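Local coordinates for protein Tox3 (Phaeosphaeria nodorum, PDB 6WES) that acts as a secreted beta-barrel necrotrophic effector of a fungal pathogen, probably recognised in the host through Snn3, at residues 33-38 with 113-118; 43-48 with 104-109; 81-86 with 94-99; 124-129 with 143-148. One frame throughout, in Å; residues are numbered along the deposited sequence.

Overall arrangement
Chain residues 1-158, the part of a longer precursor present here, form an elongated antiparallel beta barrel, and the four contacts lie toward its two ends. Interactions 1 and 2 adjoin, their centres about 7 Å apart; Gln43 NE2 hydrogen-bonds to Glu36 O, and Asp107 N to Tyr116 O. Interactions 3 and 4, about 11 Å apart between centres, share the other end, where Tyr96 OH hydrogen-bonds to Glu129 OE2 and Arg99 N to Thr126 O. The centres of interactions 1 and 3 are about 40 Å apart. Strand 92-105 links the ends, supplying residues 94-99 to interaction 3 and its last residues to interaction 2. Disulfide cysteines belong to interactions 3 and 4.

Interaction 1: residues 33-38 with 113-118; sequences IPFETD and NNIYLT
Phe35 lays its ring against the backbone of Asn114 where the end of strand 23-36 in the beta barrel meets the loop between strands 92-105 and 126-133. With CG anti to the backbone N (chi1 179°), the ring is carried toward the loop, and Asn114 CA sits over the centre of one face in a CH-pi contact, 3.5 Å from the ring centroid and only 11° off the ring normal. The peptide nitrogens of Asn114 and Ile115 lie over the same face, while Asn113 O approaches CE2 obliquely at 3.5 Å. Beside the aromatic ring, Ile115 uses its CG2 branch twice, touching Phe35 CD1 at 4.0 Å and Ile33 CG2 at 3.9 Å, the two isoleucine side chains crossing at about a right angle. The segments run roughly antiparallel but are not paired as strands; the direct contact is made by apolar side chains and by the Phe35 ring on the loop backbone. Farther out, backbone bonds of Ile33 to Asn5 and of Phe35 to Lys3 anchor the first segment on strand 2-16, and Gln43 packs on Phe35. Asn5 ND2 reaches both sides of the contact, donating to Ile33 O and to Asn114 OD1. The same amide oxygen also accepts from its own chain: Ile115 N donates to Asn114 OD1 at 2.8 Å from above the carbonyl plane, with a C=O...N angle of 95°.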
loop_
_atom_site.group_PDB
_atom_site.type_symbol
_atom_site.label_atom_id
_atom_site.label_comp_id
_atom_site.label_asym_id
_atom_site.label_seq_id
_atom_site.Cartn_x
_atom_site.Cartn_y
_atom_site.Cartn_z
ATOM N N ILE A 33 -15.275 -2.573 -5.064
ATOM C CA ILE A 33 -15.837 -3.883 -4.722
ATOM C C ILE A 33 -17.268 -3.988 -5.235
ATOM O O ILE A 33 -18.196 -3.539 -4.548
ATOM C CB ILE A 33 -15.829 -4.134 -3.204
ATOM C CG1 ILE A 33 -14.483 -3.752 -2.577
ATOM C CG2 ILE A 33 -16.173 -5.601 -2.958
ATOM C CD1 ILE A 33 -14.554 -2.483 -1.821
ATOM N N PRO A 34 -17.495 -4.555 -6.412
ATOM C CA PRO A 34 -18.862 -4.764 -6.893
ATOM C C PRO A 34 -19.567 -5.814 -6.049
ATOM O O PRO A 34 -18.941 -6.705 -5.465
ATOM C CB PRO A 34 -18.662 -5.301 -8.318
ATOM C CG PRO A 34 -17.189 -5.117 -8.651
ATOM C CD PRO A 34 -16.471 -5.009 -7.363
ATOM N N PHE A 35 -20.893 -5.726 -6.000
ATOM C CA PHE A 35 -21.662 -6.703 -5.241
ATOM C C PHE A 35 -22.899 -7.035 -6.063
ATOM O O PHE A 35 -23.670 -6.138 -6.428
ATOM C CB PHE A 35 -22.047 -6.123 -3.866
ATOM C CG PHE A 35 -22.870 -7.040 -2.990
ATOM C CD1 PHE A 35 -22.281 -7.811 -2.020
ATOM C CD2 PHE A 35 -24.249 -7.056 -3.102
ATOM C CE1 PHE A 35 -23.050 -8.646 -1.194
ATOM C CE2 PHE A 35 -25.031 -7.896 -2.296
ATOM C CZ PHE A 35 -24.427 -8.678 -1.336
ATOM N N GLU A 36 -23.121 -8.317 -6.327
ATOM C CA GLU A 36 -24.307 -8.739 -7.069
ATOM C C GLU A 36 -25.461 -8.937 -6.096
ATOM O O GLU A 36 -25.417 -9.837 -5.245
ATOM C CB GLU A 36 -24.004 -10.027 -7.837
ATOM C CG GLU A 36 -25.232 -10.714 -8.454
ATOM C CD GLU A 36 -26.067 -9.804 -9.349
ATOM O OE1 GLU A 36 -25.573 -9.467 -10.455
ATOM O OE2 GLU A 36 -27.202 -9.473 -8.978
ATOM N N THR A 37 -26.511 -8.114 -6.235
ATOM C CA THR A 37 -27.592 -8.164 -5.259
ATOM C C THR A 37 -28.362 -9.473 -5.296
ATOM O O THR A 37 -29.060 -9.779 -4.318
ATOM C CB THR A 37 -28.554 -6.973 -5.385
ATOM O OG1 THR A 37 -29.194 -7.014 -6.660
ATOM C CG2 THR A 37 -27.811 -5.658 -5.269
ATOM N N ASP A 38 -28.242 -10.258 -6.367
ATOM C CA ASP A 38 -28.934 -11.548 -6.412
ATOM C C ASP A 38 -28.181 -12.664 -5.685
ATOM O O ASP A 38 -28.770 -13.728 -5.455
ATOM C CB ASP A 38 -29.164 -12.000 -7.868
ATOM C CG ASP A 38 -30.083 -11.063 -8.672
ATOM O OD1 ASP A 38 -30.865 -10.283 -8.085
ATOM O OD2 ASP A 38 -30.037 -11.137 -9.928
ATOM N N ASN A 113 -27.537 -7.380 1.525
ATOM C CA ASN A 113 -27.965 -6.382 0.553
ATOM C C ASN A 113 -26.820 -5.718 -0.184
ATOM O O ASN A 113 -27.035 -5.188 -1.281
ATOM C CB ASN A 113 -28.757 -5.261 1.245
ATOM C CG ASN A 113 -29.956 -5.778 2.006
ATOM O OD1 ASN A 113 -30.711 -6.588 1.494
ATOM N ND2 ASN A 113 -30.122 -5.318 3.246
ATOM N N ASN A 114 -25.630 -5.707 0.398
ATOM C CA ASN A 114 -24.466 -5.039 -0.176
ATOM C C ASN A 114 -23.275 -5.460 0.681
ATOM O O ASN A 114 -23.419 -6.226 1.644
ATOM C CB ASN A 114 -24.658 -3.516 -0.160
ATOM C CG ASN A 114 -23.788 -2.787 -1.169
ATOM O OD1 ASN A 114 -22.921 -3.367 -1.802
ATOM N ND2 ASN A 114 -24.038 -1.496 -1.328
ATOM N N ILE A 115 -22.093 -4.961 0.326
ATOM C CA ILE A 115 -20.905 -5.198 1.160
ATOM C C ILE A 115 -21.111 -4.594 2.549
ATOM O O ILE A 115 -21.965 -3.728 2.775
ATOM C CB ILE A 115 -19.635 -4.620 0.520
ATOM C CG1 ILE A 115 -19.688 -3.094 0.461
ATOM C CG2 ILE A 115 -19.388 -5.278 -0.859
ATOM C CD1 ILE A 115 -18.310 -2.485 0.173
ATOM N N TYR A 116 -20.271 -5.028 3.480
ATOM C CA TYR A 116 -20.248 -4.430 4.817
ATOM C C TYR A 116 -18.824 -4.617 5.298
ATOM O O TYR A 116 -18.330 -5.750 5.299
ATOM C CB TYR A 116 -21.211 -5.145 5.764
ATOM C CG TYR A 116 -21.571 -4.368 7.004
ATOM C CD1 TYR A 116 -22.818 -3.773 7.126
ATOM C CD2 TYR A 116 -20.656 -4.227 8.037
ATOM C CE1 TYR A 116 -23.182 -3.067 8.266
ATOM C CE2 TYR A 116 -21.014 -3.508 9.202
ATOM C CZ TYR A 116 -22.261 -2.927 9.277
ATOM O OH TYR A 116 -22.633 -2.234 10.412
ATOM N N LEU A 117 -18.142 -3.520 5.626
ATOM C CA LEU A 117 -16.726 -3.567 5.972
ATOM C C LEU A 117 -16.516 -3.398 7.467
ATOM O O LEU A 117 -17.384 -2.914 8.191
ATOM C CB LEU A 117 -15.936 -2.492 5.217
ATOM C CG LEU A 117 -16.184 -2.490 3.706
ATOM C CD1 LEU A 117 -15.387 -1.335 3.100
ATOM C CD2 LEU A 117 -15.813 -3.811 3.051
ATOM N N THR A 118 -15.338 -3.846 7.920
ATOM C CA THR A 118 -14.937 -3.631 9.285
ATOM C C THR A 118 -13.850 -2.571 9.319
ATOM O O THR A 118 -13.150 -2.369 8.326
ATOM C CB THR A 118 -14.430 -4.951 9.882
ATOM O OG1 THR A 118 -13.391 -5.489 9.072
ATOM C CG2 THR A 118 -15.583 -5.952 9.931
#

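Interaction 2: residues 43-48 with 104-109; sequences QVLRVT and LGFDRT
Across the interior of the beta barrel, Leu45 and Val47 at the start of strand 45-53 face Leu104 at the end of strand 92-105, and Phe106 and Arg108 just after it. The backbones run antiparallel but stay well apart, the CA atoms of Gln43 and Arg108 being 9.2 Å from each other, and the gap is bridged by side chains. Leu45 CD1 lies over one face of the Phe106 ring, displaced toward its rim, as a CH-pi contact 3.9 Å from the centroid. Val47 and Leu104 meet tip to tip, CG2 to CD2 at 3.9 Å. Arg108, extended from CG to NE, reaches Gln43 O with NH1 at 2.8 Å; NH2 adds a weak bond to the same oxygen at 3.0 Å. Pro41 O and Ala70 O also accept from this guanidinium, so it ties three backbone carbonyls together. On one side Leu45 and Val47 are backbone-bonded to strand 63-66; on the other, Leu104 pairs with Thr73 of strand 72-85, while Ile33, Ile7 and Phe9 of strands 23-36 and 2-16 pack around Leu104.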
loop_
_atom_site.group_PDB
_atom_site.type_symbol
_atom_site.label_atom_id
_atom_site.label_comp_id
_atom_site.label_asym_id
_atom_site.label_seq_id
_atom_site.Cartn_x
_atom_site.Cartn_y
_atom_site.Cartn_z
ATOM N N GLN A 43 -21.182 -14.489 -1.400
ATOM C CA GLN A 43 -20.722 -14.485 -2.777
ATOM C C GLN A 43 -19.231 -14.183 -2.871
ATOM O O GLN A 43 -18.654 -13.457 -2.056
ATOM C CB GLN A 43 -21.492 -13.464 -3.606
ATOM C CG GLN A 43 -21.252 -12.006 -3.234
ATOM C CD GLN A 43 -22.159 -11.081 -4.032
ATOM O OE1 GLN A 43 -21.744 -10.484 -5.037
ATOM N NE2 GLN A 43 -23.405 -10.972 -3.599
ATOM N N VAL A 44 -18.604 -14.774 -3.885
ATOM C CA VAL A 44 -17.231 -14.422 -4.216
ATOM C C VAL A 44 -17.218 -12.965 -4.641
ATOM O O VAL A 44 -18.135 -12.506 -5.331
ATOM C CB VAL A 44 -16.768 -15.335 -5.368
ATOM C CG1 VAL A 44 -15.489 -14.862 -5.957
ATOM C CG2 VAL A 44 -16.641 -16.790 -4.915
ATOM N N LEU A 45 -16.200 -12.211 -4.215
ATOM C CA LEU A 45 -16.098 -10.786 -4.516
ATOM C C LEU A 45 -14.864 -10.544 -5.358
ATOM O O LEU A 45 -13.837 -11.189 -5.149
ATOM C CB LEU A 45 -15.984 -9.940 -3.235
ATOM C CG LEU A 45 -17.190 -10.041 -2.306
ATOM C CD1 LEU A 45 -16.847 -9.345 -0.989
ATOM C CD2 LEU A 45 -18.396 -9.383 -2.960
ATOM N N ARG A 46 -14.956 -9.630 -6.305
ATOM C CA ARG A 46 -13.836 -9.271 -7.165
ATOM C C ARG A 46 -13.406 -7.857 -6.788
ATOM O O ARG A 46 -14.058 -6.879 -7.178
ATOM C CB ARG A 46 -14.259 -9.367 -8.626
ATOM C CG ARG A 46 -14.481 -10.801 -9.057
ATOM C CD ARG A 46 -14.990 -10.893 -10.485
ATOM N NE ARG A 46 -15.387 -12.263 -10.811
ATOM C CZ ARG A 46 -16.587 -12.774 -10.542
ATOM N NH1 ARG A 46 -17.513 -12.027 -9.946
ATOM N NH2 ARG A 46 -16.863 -14.031 -10.870
ATOM N N VAL A 47 -12.303 -7.756 -6.044
ATOM C CA VAL A 47 -11.776 -6.489 -5.549
ATOM C C VAL A 47 -10.736 -5.967 -6.533
ATOM O O VAL A 47 -9.859 -6.722 -6.980
ATOM C CB VAL A 47 -11.164 -6.677 -4.149
ATOM C CG1 VAL A 47 -10.480 -5.419 -3.672
ATOM C CG2 VAL A 47 -12.240 -7.109 -3.142
ATOM N N THR A 48 -10.820 -4.684 -6.866
ATOM C CA THR A 48 -9.768 -4.018 -7.636
ATOM C C THR A 48 -9.129 -2.958 -6.751
ATOM O O THR A 48 -9.788 -1.980 -6.375
ATOM C CB THR A 48 -10.360 -3.366 -8.886
ATOM O OG1 THR A 48 -10.880 -4.394 -9.749
ATOM C CG2 THR A 48 -9.308 -2.543 -9.671
ATOM N N LEU A 104 -8.466 -5.178 3.579
ATOM C CA LEU A 104 -9.889 -4.893 3.504
ATOM C C LEU A 104 -10.593 -5.998 4.279
ATOM O O LEU A 104 -10.441 -7.179 3.939
ATOM C CB LEU A 104 -10.275 -4.928 2.025
ATOM C CG LEU A 104 -11.674 -4.626 1.549
ATOM C CD1 LEU A 104 -12.072 -3.213 1.879
ATOM C CD2 LEU A 104 -11.714 -4.871 0.050
ATOM N N GLY A 105 -11.360 -5.630 5.304
ATOM C CA GLY A 105 -12.079 -6.585 6.136
ATOM C C GLY A 105 -13.571 -6.527 5.854
ATOM O O GLY A 105 -14.132 -5.441 5.698
ATOM N N PHE A 106 -14.213 -7.696 5.840
ATOM C CA PHE A 106 -15.648 -7.812 5.606
ATOM C C PHE A 106 -16.360 -8.411 6.813
ATOM O O PHE A 106 -15.787 -9.192 7.587
ATOM C CB PHE A 106 -15.934 -8.734 4.414
ATOM C CG PHE A 106 -15.358 -8.232 3.120
ATOM C CD1 PHE A 106 -16.049 -7.294 2.366
ATOM C CD2 PHE A 106 -14.125 -8.669 2.668
ATOM C CE1 PHE A 106 -15.535 -6.800 1.195
ATOM C CE2 PHE A 106 -13.610 -8.189 1.452
ATOM C CZ PHE A 106 -14.309 -7.240 0.729
ATOM N N ASP A 107 -17.629 -8.049 6.959
ATOM C CA ASP A 107 -18.535 -8.713 7.899
ATOM C C ASP A 107 -19.652 -9.346 7.073
ATOM O O ASP A 107 -20.674 -8.710 6.788
ATOM C CB ASP A 107 -19.099 -7.756 8.937
ATOM C CG ASP A 107 -20.054 -8.437 9.912
ATOM O OD1 ASP A 107 -20.396 -9.623 9.728
ATOM O OD2 ASP A 107 -20.443 -7.769 10.887
ATOM N N ARG A 108 -19.460 -10.624 6.712
ATOM C CA ARG A 108 -20.410 -11.280 5.823
ATOM C C ARG A 108 -21.731 -11.586 6.509
ATOM O O ARG A 108 -22.713 -11.863 5.817
ATOM C CB ARG A 108 -19.821 -12.520 5.154
ATOM C CG ARG A 108 -18.762 -12.191 4.084
ATOM C CD ARG A 108 -18.300 -13.447 3.436
ATOM N NE ARG A 108 -17.311 -13.311 2.372
ATOM C CZ ARG A 108 -17.594 -13.096 1.092
ATOM N NH1 ARG A 108 -18.842 -12.874 0.714
ATOM N NH2 ARG A 108 -16.625 -13.080 0.172
ATOM N N THR A 109 -21.794 -11.525 7.844
ATOM C CA THR A 109 -23.089 -11.677 8.516
ATOM C C THR A 109 -24.042 -10.526 8.233
ATOM O O THR A 109 -25.247 -10.663 8.495
ATOM C CB THR A 109 -22.954 -11.854 10.039
ATOM O OG1 THR A 109 -22.662 -10.599 10.665
ATOM C CG2 THR A 109 -21.886 -12.883 10.392
#

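Interaction 3: residues 81-86 with 94-99; sequences FCLMNP and CLYQLR
Phe81 and Tyr96, and likewise Leu83 and Cys94, form antiparallel hydrogen-bonded pairs in the beta hairpin of strands 72-85 and 92-105, with Cys82 and Leu95 as the non-hydrogen-bonded pair between them. The strand axes make an angle of 146° in their N-to-C directions, the usual twist of a hairpin, and the ladder is regular: Tyr96 N donates to Phe81 O at 2.8 Å, and Cys94 N to Leu83 O at 2.9 Å. Phe81, Leu83, Cys94 and Tyr96 share one face of the sheet. Phe81 places CG between its backbone N and carbonyl carbon (chi1 59°), which folds the ring over the base of Tyr96. Tyr96 CB then sits over the Phe81 face, toward its rim, 3.6 Å from the centroid. The two rings are near parallel, at 15°, but slid apart, so they barely overlap. From the next hydrogen-bonded pair, Leu83 CD1 comes obliquely to Tyr96 CE2 at 3.5 Å, the side chains crossing at about a right angle. On the opposite face, Leu95 CD1 packs on Cys82 SG at 3.6 Å. Both cysteines are oxidised: Cys82 is joined to Cys137 and Cys94 to Cys131, one disulfide leaving each face of the hairpin. Together with the hydrogen bond between Tyr96 OH and Glu129 OE2, they tie this apolar patch to strand 126-133 (Cys131, Glu129) and to the loop that follows it (Cys137).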
loop_
_atom_site.group_PDB
_atom_site.type_symbol
_atom_site.label_atom_id
_atom_site.label_comp_id
_atom_site.label_asym_id
_atom_site.label_seq_id
_atom_site.Cartn_x
_atom_site.Cartn_y
_atom_site.Cartn_z
ATOM N N PHE A 81 11.245 5.537 -4.997
ATOM C CA PHE A 81 11.657 6.933 -5.140
ATOM C C PHE A 81 13.157 7.030 -4.937
ATOM O O PHE A 81 13.773 6.137 -4.367
ATOM C CB PHE A 81 10.903 7.881 -4.177
ATOM C CG PHE A 81 11.079 7.545 -2.720
ATOM C CD1 PHE A 81 10.365 6.512 -2.145
ATOM C CD2 PHE A 81 11.963 8.270 -1.930
ATOM C CE1 PHE A 81 10.532 6.193 -0.803
ATOM C CE2 PHE A 81 12.141 7.947 -0.590
ATOM C CZ PHE A 81 11.421 6.922 -0.030
ATOM N N CYS A 82 13.728 8.133 -5.413
ATOM C CA CYS A 82 15.165 8.374 -5.382
ATOM C C CYS A 82 15.464 9.609 -4.541
ATOM O O CYS A 82 14.692 10.574 -4.526
ATOM C CB CYS A 82 15.728 8.602 -6.799
ATOM S SG CYS A 82 16.058 7.109 -7.830
ATOM N N LEU A 83 16.594 9.580 -3.840
ATOM C CA LEU A 83 17.088 10.758 -3.145
ATOM C C LEU A 83 18.570 10.890 -3.449
ATOM O O LEU A 83 19.271 9.898 -3.677
ATOM C CB LEU A 83 16.907 10.698 -1.620
ATOM C CG LEU A 83 15.458 10.583 -1.087
ATOM C CD1 LEU A 83 15.443 10.253 0.372
ATOM C CD2 LEU A 83 14.669 11.848 -1.368
ATOM N N MET A 84 19.049 12.122 -3.420
ATOM C CA MET A 84 20.441 12.408 -3.720
ATOM C C MET A 84 21.013 13.309 -2.640
ATOM O O MET A 84 20.330 14.210 -2.142
ATOM C CB MET A 84 20.547 13.104 -5.060
ATOM C CG MET A 84 21.930 13.625 -5.349
ATOM S SD MET A 84 22.149 13.948 -7.093
ATOM C CE MET A 84 21.454 15.584 -7.256
ATOM N N ASN A 85 22.254 13.031 -2.257
ATOM C CA ASN A 85 23.032 13.896 -1.378
ATOM C C ASN A 85 24.078 14.553 -2.269
ATOM O O ASN A 85 25.064 13.905 -2.639
ATOM C CB ASN A 85 23.711 13.051 -0.298
ATOM C CG ASN A 85 24.584 13.866 0.648
ATOM O OD1 ASN A 85 25.020 14.975 0.332
ATOM N ND2 ASN A 85 24.868 13.297 1.815
ATOM N N PRO A 86 23.913 15.822 -2.653
ATOM C CA PRO A 86 24.876 16.427 -3.582
ATOM C C PRO A 86 26.003 17.149 -2.871
ATOM O O PRO A 86 26.548 18.108 -3.415
ATOM C CB PRO A 86 24.021 17.425 -4.365
ATOM C CG PRO A 86 23.036 17.884 -3.360
ATOM C CD PRO A 86 22.755 16.707 -2.433
ATOM N N CYS A 94 20.584 7.375 -3.891
ATOM C CA CYS A 94 19.944 6.255 -3.216
ATOM C C CYS A 94 18.579 5.998 -3.816
ATOM O O CYS A 94 17.786 6.925 -3.995
ATOM C CB CYS A 94 19.766 6.553 -1.725
ATOM S SG CYS A 94 21.337 6.826 -0.845
ATOM N N LEU A 95 18.281 4.736 -4.049
ATOM C CA LEU A 95 16.952 4.310 -4.450
ATOM C C LEU A 95 16.268 3.671 -3.249
ATOM O O LEU A 95 16.872 2.859 -2.546
ATOM C CB LEU A 95 17.056 3.280 -5.577
ATOM C CG LEU A 95 15.689 2.789 -6.049
ATOM C CD1 LEU A 95 14.859 3.894 -6.679
ATOM C CD2 LEU A 95 15.863 1.642 -7.015
ATOM N N TYR A 96 15.027 4.043 -3.023
ATOM C CA TYR A 96 14.232 3.564 -1.901
ATOM C C TYR A 96 13.001 2.860 -2.423
ATOM O O TYR A 96 12.423 3.271 -3.433
ATOM C CB TYR A 96 13.752 4.725 -1.036
ATOM C CG TYR A 96 14.911 5.397 -0.393
ATOM C CD1 TYR A 96 15.393 4.965 0.832
ATOM C CD2 TYR A 96 15.541 6.459 -1.032
ATOM C CE1 TYR A 96 16.502 5.574 1.409
ATOM C CE2 TYR A 96 16.631 7.053 -0.485
ATOM C CZ TYR A 96 17.104 6.602 0.735
ATOM O OH TYR A 96 18.216 7.206 1.274
ATOM N N GLN A 97 12.602 1.807 -1.733
ATOM C CA GLN A 97 11.348 1.133 -2.027
ATOM C C GLN A 97 10.570 0.939 -0.734
ATOM O O GLN A 97 11.075 0.316 0.217
ATOM C CB GLN A 97 11.624 -0.213 -2.666
ATOM C CG GLN A 97 10.344 -0.929 -3.070
ATOM C CD GLN A 97 10.655 -2.120 -3.931
ATOM O OE1 GLN A 97 10.754 -3.246 -3.434
ATOM N NE2 GLN A 97 10.820 -1.880 -5.229
ATOM N N LEU A 98 9.358 1.473 -0.704
ATOM C CA LEU A 98 8.456 1.361 0.434
ATOM C C LEU A 98 7.408 0.310 0.105
ATOM O O LEU A 98 6.826 0.323 -0.991
ATOM C CB LEU A 98 7.777 2.705 0.665
ATOM C CG LEU A 98 6.696 2.758 1.744
ATOM C CD1 LEU A 98 7.271 2.325 3.113
ATOM C CD2 LEU A 98 6.165 4.163 1.801
ATOM N N ARG A 99 7.235 -0.641 1.008
ATOM C CA ARG A 99 6.294 -1.743 0.827
ATOM C C ARG A 99 5.231 -1.605 1.914
ATOM O O ARG A 99 5.499 -1.842 3.102
ATOM C CB ARG A 99 7.031 -3.073 0.911
ATOM C CG ARG A 99 8.139 -3.185 -0.128
ATOM C CD ARG A 99 8.909 -4.491 -0.045
ATOM N NE ARG A 99 10.084 -4.421 -0.902
ATOM C CZ ARG A 99 11.164 -5.190 -0.764
ATOM N NH1 ARG A 99 11.196 -6.128 0.186
ATOM N NH2 ARG A 99 12.181 -5.037 -1.590
#

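Interaction 4: residues 124-129 with 143-148; sequences RPTMHE and FLECST
With CG of His128 anti to its carbonyl carbon (chi1 -53°) and CG of Glu145 anti to its backbone N (chi1 -170°), the two side chains lie alongside each other, pointing the same way, from an antiparallel non-hydrogen-bonded pair in the beta hairpin of strands 126-133 and 144-153. His128 CE1 comes 3.6 Å from Glu145 OE1, with ring and carboxylate planes 64° apart. The imidazole is steadied from its own strand, NE2 and Thr126 OG1 being hydrogen-bonded at 2.7 Å, while His128 CB packs on Phe143 CB at 3.5 Å. Glu129 and Leu144 are bonded through both backbone polar groups, and Cys146 N donates to Met127 O at 2.9 Å. Cys146 SG, disulfide-linked to Cys17, lies against Met127 CG and Glu129 CB. Toward Arg124 and Thr148, water bridges the strands: one molecule accepts from Met127 N and donates to Cys146 O. Another accepts from Arg124 NH2 at 2.7 Å, in the guanidinium plane, and from Thr148 N at 2.8 Å.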
loop_
_atom_site.group_PDB
_atom_site.type_symbol
_atom_site.label_atom_id
_atom_site.label_comp_id
_atom_site.label_asym_id
_atom_site.label_seq_id
_atom_site.Cartn_x
_atom_site.Cartn_y
_atom_site.Cartn_z
ATOM N N ARG A 124 1.989 -2.122 9.449
ATOM C CA ARG A 124 3.397 -1.733 9.451
ATOM C C ARG A 124 4.022 -1.936 8.079
ATOM O O ARG A 124 3.993 -3.056 7.543
ATOM C CB ARG A 124 4.145 -2.591 10.473
ATOM C CG ARG A 124 5.624 -2.223 10.664
ATOM C CD ARG A 124 6.292 -3.134 11.730
ATOM N NE ARG A 124 7.721 -2.844 11.895
ATOM C CZ ARG A 124 8.426 -3.142 12.986
ATOM N NH1 ARG A 124 7.846 -3.746 14.017
ATOM N NH2 ARG A 124 9.713 -2.827 13.050
ATOM N N PRO A 125 4.595 -0.904 7.471
ATOM C CA PRO A 125 5.302 -1.053 6.200
ATOM C C PRO A 125 6.778 -1.344 6.454
ATOM O O PRO A 125 7.246 -1.328 7.592
ATOM C CB PRO A 125 5.151 0.338 5.587
ATOM C CG PRO A 125 5.214 1.270 6.799
ATOM C CD PRO A 125 4.518 0.507 7.923
ATOM N N THR A 126 7.501 -1.628 5.378
ATOM C CA THR A 126 8.954 -1.700 5.430
ATOM C C THR A 126 9.532 -0.842 4.318
ATOM O O THR A 126 8.925 -0.689 3.255
ATOM C CB THR A 126 9.463 -3.129 5.279
ATOM O OG1 THR A 126 9.045 -3.672 4.014
ATOM C CG2 THR A 126 8.945 -4.004 6.425
ATOM N N MET A 127 10.703 -0.272 4.555
ATOM C CA MET A 127 11.415 0.488 3.542
ATOM C C MET A 127 12.770 -0.153 3.325
ATOM O O MET A 127 13.335 -0.778 4.230
ATOM C CB MET A 127 11.600 1.956 3.930
ATOM C CG MET A 127 12.197 2.819 2.796
ATOM S SD MET A 127 12.242 4.585 3.161
ATOM C CE MET A 127 10.468 4.906 2.992
ATOM N N HIS A 128 13.277 -0.001 2.110
ATOM C CA HIS A 128 14.469 -0.677 1.638
ATOM C C HIS A 128 15.284 0.340 0.856
ATOM O O HIS A 128 14.712 1.154 0.131
ATOM C CB HIS A 128 13.993 -1.863 0.765
ATOM C CG HIS A 128 13.009 -2.739 1.482
ATOM N ND1 HIS A 128 13.406 -3.847 2.194
ATOM C CD2 HIS A 128 11.665 -2.633 1.664
ATOM C CE1 HIS A 128 12.351 -4.404 2.765
ATOM N NE2 HIS A 128 11.281 -3.680 2.467
ATOM N N GLU A 129 16.605 0.338 1.043
ATOM C CA GLU A 129 17.465 1.383 0.490
ATOM C C GLU A 129 18.682 0.755 -0.182
ATOM O O GLU A 129 19.268 -0.197 0.342
ATOM C CB GLU A 129 17.969 2.320 1.637
ATOM C CG GLU A 129 18.986 3.423 1.232
ATOM C CD GLU A 129 19.678 4.138 2.429
ATOM O OE1 GLU A 129 20.412 3.469 3.163
ATOM O OE2 GLU A 129 19.492 5.353 2.625
ATOM N N PHE A 143 18.453 -4.549 -2.069
ATOM C CA PHE A 143 18.276 -3.483 -1.082
ATOM C C PHE A 143 18.738 -3.950 0.295
ATOM O O PHE A 143 18.796 -5.148 0.580
ATOM C CB PHE A 143 16.793 -3.134 -0.899
ATOM C CG PHE A 143 16.115 -2.542 -2.113
ATOM C CD1 PHE A 143 16.199 -1.188 -2.399
ATOM C CD2 PHE A 143 15.345 -3.347 -2.944
ATOM C CE1 PHE A 143 15.521 -0.649 -3.490
ATOM C CE2 PHE A 143 14.673 -2.825 -4.040
ATOM C CZ PHE A 143 14.766 -1.482 -4.326
ATOM N N LEU A 144 19.019 -2.982 1.167
ATOM C CA LEU A 144 19.144 -3.209 2.609
ATOM C C LEU A 144 17.903 -2.650 3.301
ATOM O O LEU A 144 17.501 -1.515 3.026
ATOM C CB LEU A 144 20.372 -2.477 3.163
ATOM C CG LEU A 144 21.776 -2.948 2.758
ATOM C CD1 LEU A 144 22.831 -1.894 3.083
ATOM C CD2 LEU A 144 22.112 -4.253 3.448
ATOM N N GLU A 145 17.317 -3.413 4.219
ATOM C CA GLU A 145 16.111 -2.948 4.891
ATOM C C GLU A 145 16.432 -1.882 5.942
ATOM O O GLU A 145 17.393 -2.003 6.705
ATOM C CB GLU A 145 15.389 -4.130 5.546
ATOM C CG GLU A 145 14.003 -3.799 6.077
ATOM C CD GLU A 145 13.202 -5.033 6.449
ATOM O OE1 GLU A 145 13.343 -6.074 5.771
ATOM O OE2 GLU A 145 12.429 -4.955 7.419
ATOM N N CYS A 146 15.606 -0.829 5.971
ATOM C CA CYS A 146 15.654 0.285 6.906
ATOM C C CYS A 146 14.881 -0.059 8.178
ATOM O O CYS A 146 14.254 -1.113 8.276
ATOM C CB CYS A 146 15.010 1.499 6.249
ATOM S SG CYS A 146 15.671 1.951 4.634
ATOM N N SER A 147 14.907 0.827 9.172
ATOM C CA SER A 147 14.037 0.638 10.324
ATOM C C SER A 147 12.832 1.569 10.245
ATOM O O SER A 147 12.927 2.708 9.781
ATOM C CB SER A 147 14.794 0.811 11.647
ATOM O OG SER A 147 15.482 2.050 11.674
ATOM N N THR A 148 11.675 1.053 10.654
ATOM C CA THR A 148 10.444 1.831 10.663
ATOM C C THR A 148 10.396 2.617 11.969
ATOM O O THR A 148 10.440 2.027 13.057
ATOM C CB THR A 148 9.247 0.891 10.517
ATOM O OG1 THR A 148 9.373 0.162 9.288
ATOM C CG2 THR A 148 7.911 1.667 10.512
HETATM O O HOH W 1 8.944 -2.693 9.680
HETATM O O HOH W 2 11.582 -1.658 11.453
HETATM O O HOH W 3 11.565 -1.013 7.402
HETATM O O HOH W 4 15.752 -5.615 1.666
#